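Local coordinates for C alpha-dehydrogenase (Sphingobium sp. SYK-6, PDB 4YAC), which probably oxidises the C alpha alcohol of lignin-derived beta-aryl ether compounds with NAD(+), as a member of the short-chain dehydrogenase/reductase family, at residues K33-D38 with Q80-V85; V61-T66 with A72-E77; G166-L171 with V182-P187. All coordinates share one frame; numbering follows the deposited sequence.

Contact 1 (K33-D38 with Q80-V85). With NAI (1,4-dihydronicotinamide adenine dinucleotide), chain B.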
loop_
_atom_site.group_PDB
_atom_site.type_symbol
_atom_site.label_atom_id
_atom_site.label_comp_id
_atom_site.label_asym_id
_atom_site.label_seq_id
_atom_site.Cartn_x
_atom_site.Cartn_y
_atom_site.Cartn_z
ATOM N N LYS A 33 17.121 25.923 -6.900
ATOM C CA LYS A 33 18.038 25.794 -5.779
ATOM C C LYS A 33 17.730 24.464 -5.124
ATOM O O LYS A 33 16.628 24.267 -4.617
ATOM C CB LYS A 33 17.875 26.943 -4.789
ATOM C CG LYS A 33 18.091 28.323 -5.407
ATOM C CD LYS A 33 17.706 29.427 -4.441
ATOM C CE LYS A 33 17.890 30.803 -5.065
ATOM N NZ LYS A 33 17.475 31.896 -4.139
ATOM N N VAL A 34 18.691 23.546 -5.153
ATOM C CA VAL A 34 18.436 22.176 -4.731
ATOM C C VAL A 34 19.194 21.788 -3.472
ATOM O O VAL A 34 20.414 21.927 -3.402
ATOM C CB VAL A 34 18.811 21.180 -5.839
ATOM C CG1 VAL A 34 18.481 19.744 -5.400
ATOM C CG2 VAL A 34 18.088 21.522 -7.130
ATOM N N VAL A 35 18.454 21.291 -2.485
ATOM C CA VAL A 35 19.050 20.653 -1.320
ATOM C C VAL A 35 19.034 19.151 -1.542
ATOM O O VAL A 35 17.972 18.581 -1.769
ATOM C CB VAL A 35 18.293 20.991 -0.019
ATOM C CG1 VAL A 35 18.927 20.283 1.179
ATOM C CG2 VAL A 35 18.265 22.500 0.206
ATOM N N ILE A 36 20.201 18.513 -1.497
ATOM C CA ILE A 36 20.255 17.056 -1.556
ATOM C C ILE A 36 20.462 16.541 -0.145
ATOM O O ILE A 36 21.388 16.957 0.549
ATOM C CB ILE A 36 21.359 16.532 -2.510
ATOM C CG1 ILE A 36 22.732 17.145 -2.201
ATOM C CG2 ILE A 36 20.970 16.831 -3.949
ATOM C CD1 ILE A 36 23.864 16.543 -3.019
ATOM N N ALA A 37 19.560 15.658 0.274
ATOM C CA ALA A 37 19.556 15.108 1.620
ATOM C C ALA A 37 19.825 13.617 1.553
ATOM O O ALA A 37 19.103 12.887 0.884
ATOM C CB ALA A 37 18.232 15.378 2.304
ATOM N N ASP A 38 20.866 13.174 2.244
ATOM C CA ASP A 38 21.313 11.790 2.155
ATOM C C ASP A 38 21.938 11.347 3.468
ATOM O O ASP A 38 22.548 12.146 4.166
ATOM C CB ASP A 38 22.319 11.640 1.015
ATOM C CG ASP A 38 22.384 10.232 0.477
ATOM O OD1 ASP A 38 23.025 9.372 1.121
ATOM O OD2 ASP A 38 21.798 9.993 -0.596
ATOM N N GLN A 80 17.016 28.382 5.746
ATOM C CA GLN A 80 18.024 29.384 6.074
ATOM C C GLN A 80 18.973 29.604 4.908
ATOM O O GLN A 80 19.401 30.727 4.647
ATOM C CB GLN A 80 18.821 28.971 7.315
ATOM C CG GLN A 80 18.064 29.116 8.627
ATOM C CD GLN A 80 17.491 30.508 8.820
ATOM O OE1 GLN A 80 18.171 31.509 8.592
ATOM N NE2 GLN A 80 16.230 30.576 9.228
ATOM N N VAL A 81 19.296 28.525 4.206
ATOM C CA VAL A 81 20.285 28.584 3.138
ATOM C C VAL A 81 19.686 29.128 1.838
ATOM O O VAL A 81 20.293 29.978 1.179
ATOM C CB VAL A 81 20.901 27.192 2.898
ATOM C CG1 VAL A 81 21.766 27.176 1.642
ATOM C CG2 VAL A 81 21.722 26.774 4.112
ATOM N N PHE A 82 18.499 28.644 1.478
ATOM C CA PHE A 82 17.846 29.039 0.229
ATOM C C PHE A 82 16.516 29.740 0.476
ATOM O O PHE A 82 16.310 30.870 0.042
ATOM C CB PHE A 82 17.605 27.818 -0.666
ATOM C CG PHE A 82 18.854 27.220 -1.260
ATOM C CD1 PHE A 82 19.924 28.012 -1.645
ATOM C CD2 PHE A 82 18.942 25.851 -1.456
ATOM C CE1 PHE A 82 21.059 27.449 -2.198
ATOM C CE2 PHE A 82 20.070 25.283 -2.009
ATOM C CZ PHE A 82 21.129 26.076 -2.380
ATOM N N GLY A 83 15.607 29.053 1.158
ATOM C CA GLY A 83 14.274 29.577 1.401
ATOM C C GLY A 83 13.293 28.432 1.538
ATOM O O GLY A 83 13.706 27.271 1.530
ATOM N N PRO A 84 11.989 28.739 1.659
ATOM C CA PRO A 84 11.004 27.668 1.870
ATOM C C PRO A 84 10.990 26.655 0.731
ATOM O O PRO A 84 11.167 27.033 -0.426
ATOM C CB PRO A 84 9.669 28.420 1.943
ATOM C CG PRO A 84 10.031 29.844 2.232
ATOM C CD PRO A 84 11.352 30.063 1.571
ATOM N N VAL A 85 10.785 25.384 1.061
ATOM C CA VAL A 85 10.762 24.334 0.054
ATOM C C VAL A 85 9.537 24.473 -0.837
ATOM O O VAL A 85 8.405 24.548 -0.349
ATOM C CB VAL A 85 10.768 22.935 0.701
ATOM C CG1 VAL A 85 10.699 21.847 -0.369
ATOM C CG2 VAL A 85 12.008 22.758 1.557
HETATM P PA NAI B . 20.967 4.120 -4.534
HETATM O O1A NAI B . 21.735 3.213 -3.606
HETATM O O2A NAI B . 21.810 4.386 -5.794
HETATM O O5B NAI B . 20.652 5.481 -3.810
HETATM C C5B NAI B . 19.964 5.468 -2.602
HETATM C C4B NAI B . 20.359 6.636 -1.801
HETATM O O4B NAI B . 19.406 6.775 -0.694
HETATM C C3B NAI B . 21.687 6.464 -1.224
HETATM O O3B NAI B . 22.478 7.629 -1.419
HETATM C C2B NAI B . 21.468 6.211 0.178
HETATM O O2B NAI B . 22.582 6.653 0.977
HETATM C C1B NAI B . 20.257 6.943 0.484
HETATM N N9A NAI B . 19.601 6.490 1.680
HETATM C C8A NAI B . 19.334 5.214 2.076
HETATM N N7A NAI B . 18.716 5.216 3.269
HETATM C C5A NAI B . 18.559 6.512 3.684
HETATM C C6A NAI B . 18.013 7.152 4.791
HETATM N N6A NAI B . 17.425 6.421 5.870
HETATM N N1A NAI B . 18.040 8.512 4.864
HETATM C C2A NAI B . 18.587 9.259 3.887
HETATM N N3A NAI B . 19.120 8.679 2.797
HETATM C C4A NAI B . 19.126 7.328 2.670
HETATM O O3 NAI B . 19.618 3.469 -4.918
HETATM P PN NAI B . 18.881 3.790 -6.305
HETATM O O1N NAI B . 19.739 3.295 -7.459
HETATM O O2N NAI B . 17.460 3.048 -6.328
HETATM O O5D NAI B . 18.659 5.317 -6.446
#

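Contact 2 (V61-T66 with A72-E77). With NAI (1,4-dihydronicotinamide adenine dinucleotide), chain B.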
loop_
_atom_site.group_PDB
_atom_site.type_symbol
_atom_site.label_atom_id
_atom_site.label_comp_id
_atom_site.label_asym_id
_atom_site.label_seq_id
_atom_site.Cartn_x
_atom_site.Cartn_y
_atom_site.Cartn_z
ATOM N N VAL A 61 23.007 18.173 2.743
ATOM C CA VAL A 61 22.758 17.999 4.165
ATOM C C VAL A 61 22.721 16.515 4.478
ATOM O O VAL A 61 21.985 15.760 3.843
ATOM C CB VAL A 61 21.440 18.670 4.614
ATOM C CG1 VAL A 61 20.238 18.130 3.837
ATOM C CG2 VAL A 61 21.239 18.499 6.116
ATOM N N ARG A 62 23.524 16.084 5.445
ATOM C CA ARG A 62 23.503 14.678 5.827
ATOM C C ARG A 62 22.330 14.431 6.762
ATOM O O ARG A 62 22.239 15.030 7.835
ATOM C CB ARG A 62 24.808 14.245 6.491
ATOM C CG ARG A 62 24.979 12.735 6.487
ATOM C CD ARG A 62 25.959 12.265 7.543
ATOM N NE ARG A 62 25.399 12.353 8.887
ATOM C CZ ARG A 62 24.499 11.509 9.381
ATOM N NH1 ARG A 62 24.040 10.507 8.640
ATOM N NH2 ARG A 62 24.048 11.667 10.618
ATOM N N LEU A 63 21.439 13.539 6.341
ATOM C CA LEU A 63 20.178 13.302 7.033
ATOM C C LEU A 63 19.739 11.851 6.923
ATOM O O LEU A 63 19.696 11.294 5.829
ATOM C CB LEU A 63 19.082 14.204 6.456
ATOM C CG LEU A 63 17.648 13.895 6.894
ATOM C CD1 LEU A 63 17.471 14.137 8.384
ATOM C CD2 LEU A 63 16.655 14.714 6.089
ATOM N N ASP A 64 19.423 11.258 8.074
ATOM C CA ASP A 64 18.691 9.998 8.152
ATOM C C ASP A 64 17.201 10.331 8.169
ATOM O O ASP A 64 16.700 10.902 9.132
ATOM C CB ASP A 64 19.096 9.212 9.406
ATOM C CG ASP A 64 18.413 7.853 9.507
ATOM O OD1 ASP A 64 17.494 7.566 8.711
ATOM O OD2 ASP A 64 18.791 7.072 10.406
ATOM N N LEU A 65 16.501 9.981 7.095
ATOM C CA LEU A 65 15.102 10.364 6.924
ATOM C C LEU A 65 14.189 9.744 7.972
ATOM O O LEU A 65 13.059 10.205 8.161
ATOM C CB LEU A 65 14.615 9.965 5.532
ATOM C CG LEU A 65 15.444 10.518 4.375
ATOM C CD1 LEU A 65 15.132 9.769 3.103
ATOM C CD2 LEU A 65 15.217 12.012 4.204
ATOM N N THR A 66 14.667 8.694 8.638
ATOM C CA THR A 66 13.876 8.030 9.672
ATOM C C THR A 66 13.945 8.784 11.000
ATOM O O THR A 66 13.226 8.454 11.941
ATOM C CB THR A 66 14.339 6.564 9.887
ATOM O OG1 THR A 66 15.630 6.540 10.513
ATOM C CG2 THR A 66 14.396 5.821 8.557
ATOM N N ALA A 72 13.315 17.724 10.593
ATOM C CA ALA A 72 12.842 19.083 10.814
ATOM C C ALA A 72 14.010 20.062 10.798
ATOM O O ALA A 72 13.903 21.162 10.249
ATOM C CB ALA A 72 12.099 19.174 12.119
ATOM N N ALA A 73 15.125 19.657 11.397
ATOM C CA ALA A 73 16.315 20.500 11.434
ATOM C C ALA A 73 16.874 20.704 10.031
ATOM O O ALA A 73 17.330 21.798 9.690
ATOM C CB ALA A 73 17.370 19.889 12.343
ATOM N N ALA A 74 16.830 19.651 9.218
ATOM C CA ALA A 74 17.363 19.704 7.862
ATOM C C ALA A 74 16.529 20.621 6.977
ATOM O O ALA A 74 17.065 21.328 6.125
ATOM C CB ALA A 74 17.426 18.311 7.258
ATOM N N VAL A 75 15.217 20.611 7.177
ATOM C CA VAL A 75 14.347 21.492 6.413
ATOM C C VAL A 75 14.522 22.935 6.892
ATOM O O VAL A 75 14.501 23.862 6.084
ATOM C CB VAL A 75 12.874 21.057 6.511
ATOM C CG1 VAL A 75 11.961 22.075 5.859
ATOM C CG2 VAL A 75 12.690 19.706 5.842
ATOM N N ASP A 76 14.701 23.132 8.197
ATOM C CA ASP A 76 15.046 24.457 8.717
ATOM C C ASP A 76 16.281 24.991 8.009
ATOM O O ASP A 76 16.320 26.143 7.572
ATOM C CB ASP A 76 15.325 24.411 10.216
ATOM C CG ASP A 76 14.072 24.340 11.055
ATOM O OD1 ASP A 76 12.953 24.233 10.505
ATOM O OD2 ASP A 76 14.226 24.389 12.288
ATOM N N GLU A 77 17.295 24.135 7.920
ATOM C CA GLU A 77 18.555 24.473 7.273
ATOM C C GLU A 77 18.327 24.879 5.819
ATOM O O GLU A 77 18.897 25.865 5.342
ATOM C CB GLU A 77 19.524 23.291 7.358
ATOM C CG GLU A 77 20.922 23.593 6.845
ATOM C CD GLU A 77 21.873 22.423 7.015
ATOM O OE1 GLU A 77 21.945 21.863 8.128
ATOM O OE2 GLU A 77 22.550 22.062 6.031
HETATM P PA NAI B . 20.967 4.120 -4.534
HETATM O O1A NAI B . 21.735 3.213 -3.606
HETATM O O2A NAI B . 21.810 4.386 -5.794
HETATM O O5B NAI B . 20.652 5.481 -3.810
HETATM C C5B NAI B . 19.964 5.468 -2.602
HETATM C C4B NAI B . 20.359 6.636 -1.801
HETATM O O4B NAI B . 19.406 6.775 -0.694
HETATM C C3B NAI B . 21.687 6.464 -1.224
HETATM O O3B NAI B . 22.478 7.629 -1.419
HETATM C C2B NAI B . 21.468 6.211 0.178
HETATM O O2B NAI B . 22.582 6.653 0.977
HETATM C C1B NAI B . 20.257 6.943 0.484
HETATM N N9A NAI B . 19.601 6.490 1.680
HETATM C C8A NAI B . 19.334 5.214 2.076
HETATM N N7A NAI B . 18.716 5.216 3.269
HETATM C C5A NAI B . 18.559 6.512 3.684
HETATM C C6A NAI B . 18.013 7.152 4.791
HETATM N N6A NAI B . 17.425 6.421 5.870
HETATM N N1A NAI B . 18.040 8.512 4.864
HETATM C C2A NAI B . 18.587 9.259 3.887
HETATM N N3A NAI B . 19.120 8.679 2.797
HETATM C C4A NAI B . 19.126 7.328 2.670
HETATM O O3 NAI B . 19.618 3.469 -4.918
HETATM P PN NAI B . 18.881 3.790 -6.305
HETATM O O1N NAI B . 19.739 3.295 -7.459
HETATM O O2N NAI B . 17.460 3.048 -6.328
HETATM O O5D NAI B . 18.659 5.317 -6.446
#

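Contact 3 (G166-L171 with V182-P187)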
loop_
_atom_site.group_PDB
_atom_site.type_symbol
_atom_site.label_atom_id
_atom_site.label_comp_id
_atom_site.label_asym_id
_atom_site.label_seq_id
_atom_site.Cartn_x
_atom_site.Cartn_y
_atom_site.Cartn_z
ATOM N N GLY A 166 -0.514 4.544 -1.759
ATOM C CA GLY A 166 -1.725 4.931 -1.059
ATOM C C GLY A 166 -1.606 6.343 -0.523
ATOM O O GLY A 166 -2.535 7.150 -0.633
ATOM N N LEU A 167 -0.456 6.637 0.071
ATOM C CA LEU A 167 -0.199 7.970 0.603
ATOM C C LEU A 167 -0.260 9.004 -0.513
ATOM O O LEU A 167 -0.835 10.080 -0.342
ATOM C CB LEU A 167 1.163 8.029 1.299
ATOM C CG LEU A 167 1.605 9.420 1.770
ATOM C CD1 LEU A 167 0.597 10.033 2.728
ATOM C CD2 LEU A 167 2.973 9.338 2.425
ATOM N N ALA A 168 0.332 8.674 -1.656
ATOM C CA ALA A 168 0.335 9.586 -2.797
ATOM C C ALA A 168 -1.082 9.859 -3.296
ATOM O O ALA A 168 -1.449 11.014 -3.538
ATOM C CB ALA A 168 1.192 9.027 -3.923
ATOM N N GLU A 169 -1.880 8.806 -3.454
ATOM C CA GLU A 169 -3.249 8.973 -3.928
ATOM C C GLU A 169 -4.079 9.748 -2.903
ATOM O O GLU A 169 -5.032 10.443 -3.263
ATOM C CB GLU A 169 -3.892 7.615 -4.221
ATOM C CG GLU A 169 -3.226 6.867 -5.361
ATOM C CD GLU A 169 -4.074 5.726 -5.885
ATOM O OE1 GLU A 169 -5.208 5.987 -6.341
ATOM O OE2 GLU A 169 -3.606 4.565 -5.839
ATOM N N SER A 170 -3.701 9.640 -1.631
ATOM C CA SER A 170 -4.370 10.380 -0.562
ATOM C C SER A 170 -4.026 11.866 -0.621
ATOM O O SER A 170 -4.902 12.723 -0.496
ATOM C CB SER A 170 -3.996 9.804 0.803
ATOM O OG SER A 170 -4.542 8.507 0.964
ATOM N N LEU A 171 -2.747 12.167 -0.809
ATOM C CA LEU A 171 -2.308 13.548 -1.000
ATOM C C LEU A 171 -3.015 14.165 -2.202
ATOM O O LEU A 171 -3.395 15.337 -2.186
ATOM C CB LEU A 171 -0.791 13.602 -1.204
ATOM C CG LEU A 171 0.156 14.087 -0.095
ATOM C CD1 LEU A 171 -0.477 14.193 1.280
ATOM C CD2 LEU A 171 1.358 13.167 -0.038
ATOM N N VAL A 182 0.778 17.075 -6.831
ATOM C CA VAL A 182 1.269 15.777 -6.395
ATOM C C VAL A 182 1.627 14.927 -7.606
ATOM O O VAL A 182 0.862 14.861 -8.571
ATOM C CB VAL A 182 0.226 15.031 -5.541
ATOM C CG1 VAL A 182 0.796 13.716 -5.029
ATOM C CG2 VAL A 182 -0.231 15.890 -4.374
ATOM N N SER A 183 2.796 14.292 -7.550
ATOM C CA SER A 183 3.224 13.347 -8.574
ATOM C C SER A 183 3.689 12.043 -7.947
ATOM O O SER A 183 4.348 12.037 -6.906
ATOM C CB SER A 183 4.352 13.931 -9.426
ATOM O OG SER A 183 3.907 15.063 -10.158
ATOM N N LEU A 184 3.333 10.942 -8.603
ATOM C CA LEU A 184 3.761 9.613 -8.200
ATOM C C LEU A 184 4.543 8.962 -9.333
ATOM O O LEU A 184 3.973 8.581 -10.356
ATOM C CB LEU A 184 2.556 8.748 -7.813
ATOM C CG LEU A 184 2.843 7.301 -7.416
ATOM C CD1 LEU A 184 3.692 7.237 -6.152
ATOM C CD2 LEU A 184 1.530 6.563 -7.225
ATOM N N LEU A 185 5.853 8.856 -9.141
ATOM C CA LEU A 185 6.738 8.204 -10.100
ATOM C C LEU A 185 6.922 6.739 -9.731
ATOM O O LEU A 185 7.242 6.424 -8.587
ATOM C CB LEU A 185 8.096 8.907 -10.140
ATOM C CG LEU A 185 9.193 8.240 -10.975
ATOM C CD1 LEU A 185 8.846 8.257 -12.460
ATOM C CD2 LEU A 185 10.532 8.911 -10.715
ATOM N N CYS A 186 6.726 5.855 -10.705
ATOM C CA CYS A 186 6.885 4.419 -10.501
ATOM C C CYS A 186 7.898 3.840 -11.480
ATOM O O CYS A 186 7.519 3.341 -12.540
ATOM C CB CYS A 186 5.546 3.700 -10.659
ATOM S SG CYS A 186 4.322 4.142 -9.409
ATOM N N PRO A 187 9.192 3.906 -11.131
ATOM C CA PRO A 187 10.224 3.318 -11.990
ATOM C C PRO A 187 10.086 1.806 -12.098
ATOM O O PRO A 187 9.498 1.185 -11.212
ATOM C CB PRO A 187 11.532 3.687 -11.280
ATOM C CG PRO A 187 11.181 4.811 -10.359
ATOM C CD PRO A 187 9.774 4.557 -9.945
#

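Contact 1 (K33-D38 with Q80-V85)
OD2 of D38 takes the shortest polar bond here, from O3B of the adenosine ribose of NADH at 2.6 Å, and accepts a second from the backbone N of G15. The other carboxylate oxygen is gripped twice as well: O2B of the same ribose donates to D38 OD1 at 2.8 Å, and R40 N is hydrogen-bonded to it too. With CG anti to the backbone N (chi1 -156°), the carboxylate is set at the carboxyl end of strand 33-38 against both ribose hydroxyls.

The other end of that strand meets F82, the residue just past helix 68-81. F82 lays its ring against K33, whose CB stands 3.7 Å from the ring centroid and only 12° off the ring normal, a CH-pi contact over the middle of the face. The lysine chain then runs on extended, passing CD within 3.8 Å of F82 CD1. V81 CG1 lies over the opposite face nearer the rim, so the ring is sandwiched between aliphatic groups. At its edge, close to the ring plane, the carbonyl oxygen V34 O comes 3.6 Å from F82 CE2, while V35 CG2 approaches obliquely, 3.8 Å from F82 CD2. H59 and V8, on the neighbouring strands, also touch the phenyl group. Immediately beyond, G83 turns to positive phi and the chain leaves the helix for strand 87-90.

One short strand of the Rossmann fold thus illustrates a division of labour: apolar docking at its start, cofactor recognition at its tip. An aspartate that accepts from both ribose hydroxyls is characteristic of NAD(H)-dependent members of this family, and its negative charge would probably disfavour the 2'-phosphate of NADPH.

Contact 2 (V61-T66 with A72-E77)
V61, near the end of strand 57-62, passes helix 68-81 with its CA 6.8 Å from that of A74, the nearest backbone approach of the two segments, and no hydrogen bond crosses between them. The methyl of A74 is met by two branched side chains. V61 CG2 comes to A74 CB at 4.0 Å, and L63 CD2 meets the same methyl at 3.9 Å. With chi1 at 58°, V61 has CG2 anti to its own nitrogen and directed at the helix, while CG1 packs on V35 of the adjacent strand. One turn further along, E77 slides alongside V61 in the opposite sense and lays its carboxylate by the valine, OE2 being 3.8 Å from CG2. The polar need of that oxygen is met by H59 NE2, so the valine merely flanks a hydrogen-bonded group.

Past the strand, the chain becomes the adenine site. D64 OD1 accepts from T66 OG1 at 2.8 Å and from T66 N at 3.0 Å, the latter closing an Asx turn; both donors come from one face of the carboxylate plane, well out of it. N6A of NADH also donates to D64 OD1, at 3.1 Å. Beside it, L65 N donates to adenine N1A at 3.1 Å and nearly straight (173°), and the leucine side chain lies against N1A and C2A.

An acceptor for the amino group next to a donor for the ring nitrogen reads the pattern of adenine itself. Because T66 ties down the carboxylate, D64 probably meets the base already oriented.

Contact 3 (G166-L171 with V182-P187)
Apolar contacts dominate between A168 and L184 and between L171 and V182, with helix 166-171 lying against strand 182-185 at an axis separation of 8.3 Å and running nearly antiparallel to it (157°). A168 CB abuts L184 CD1 at 3.8 Å and also lies against CB and CD2, the leucine thus curving about a single methyl. A turn later, L171 CB meets V182 CG2 at 3.9 Å.

Backbone carbonyls add van der Waals contacts. V182, with CG1 anti to its own N (chi1 -177°), spreads its two methyls along the helix: CG1 reaches A168 O at 3.8 Å and CG2 reaches L171 O at 3.9 Å. This is the return half of a beta-alpha-beta crossover, strand 137-142 to helix 155-174 to strand 180-185, in the Rossmann fold; I141 of the first strand touches both A168 and L184.

No hydrogen bond crosses between the two segments; within the helix, G166 O accepts S170 N and, from the opposite face of the carbonyl plane, S170 OG at 2.9 Å. The same helix also packs on the second subunit, S170 against C158 and L171 against I100 of that chain.

How the contacts relate
Contacts 1 and 2 form one continuous piece of the nucleotide-binding half, their centres 10 Å apart. Contact 2 packs on helix 68-81 and contact 1 on F82, just past its end; the two chains probably pair through V61 N to I36 O (3.0 Å) and, just past strand 57-62, L63 N to D38 O (2.8 Å). Both meet the adenosine part of NADH, contact 1 at the ribose and contact 2 at the adenine; S16, V18 and H43 bind the cofactor as well. Contact 3 sets a helix against a strand further across the same sheet, its centre about 22 Å from either of the others and its nearest atoms about 12 Å away. There the helix borders the second subunit, whereas no other protein chain touches contacts 1 and 2.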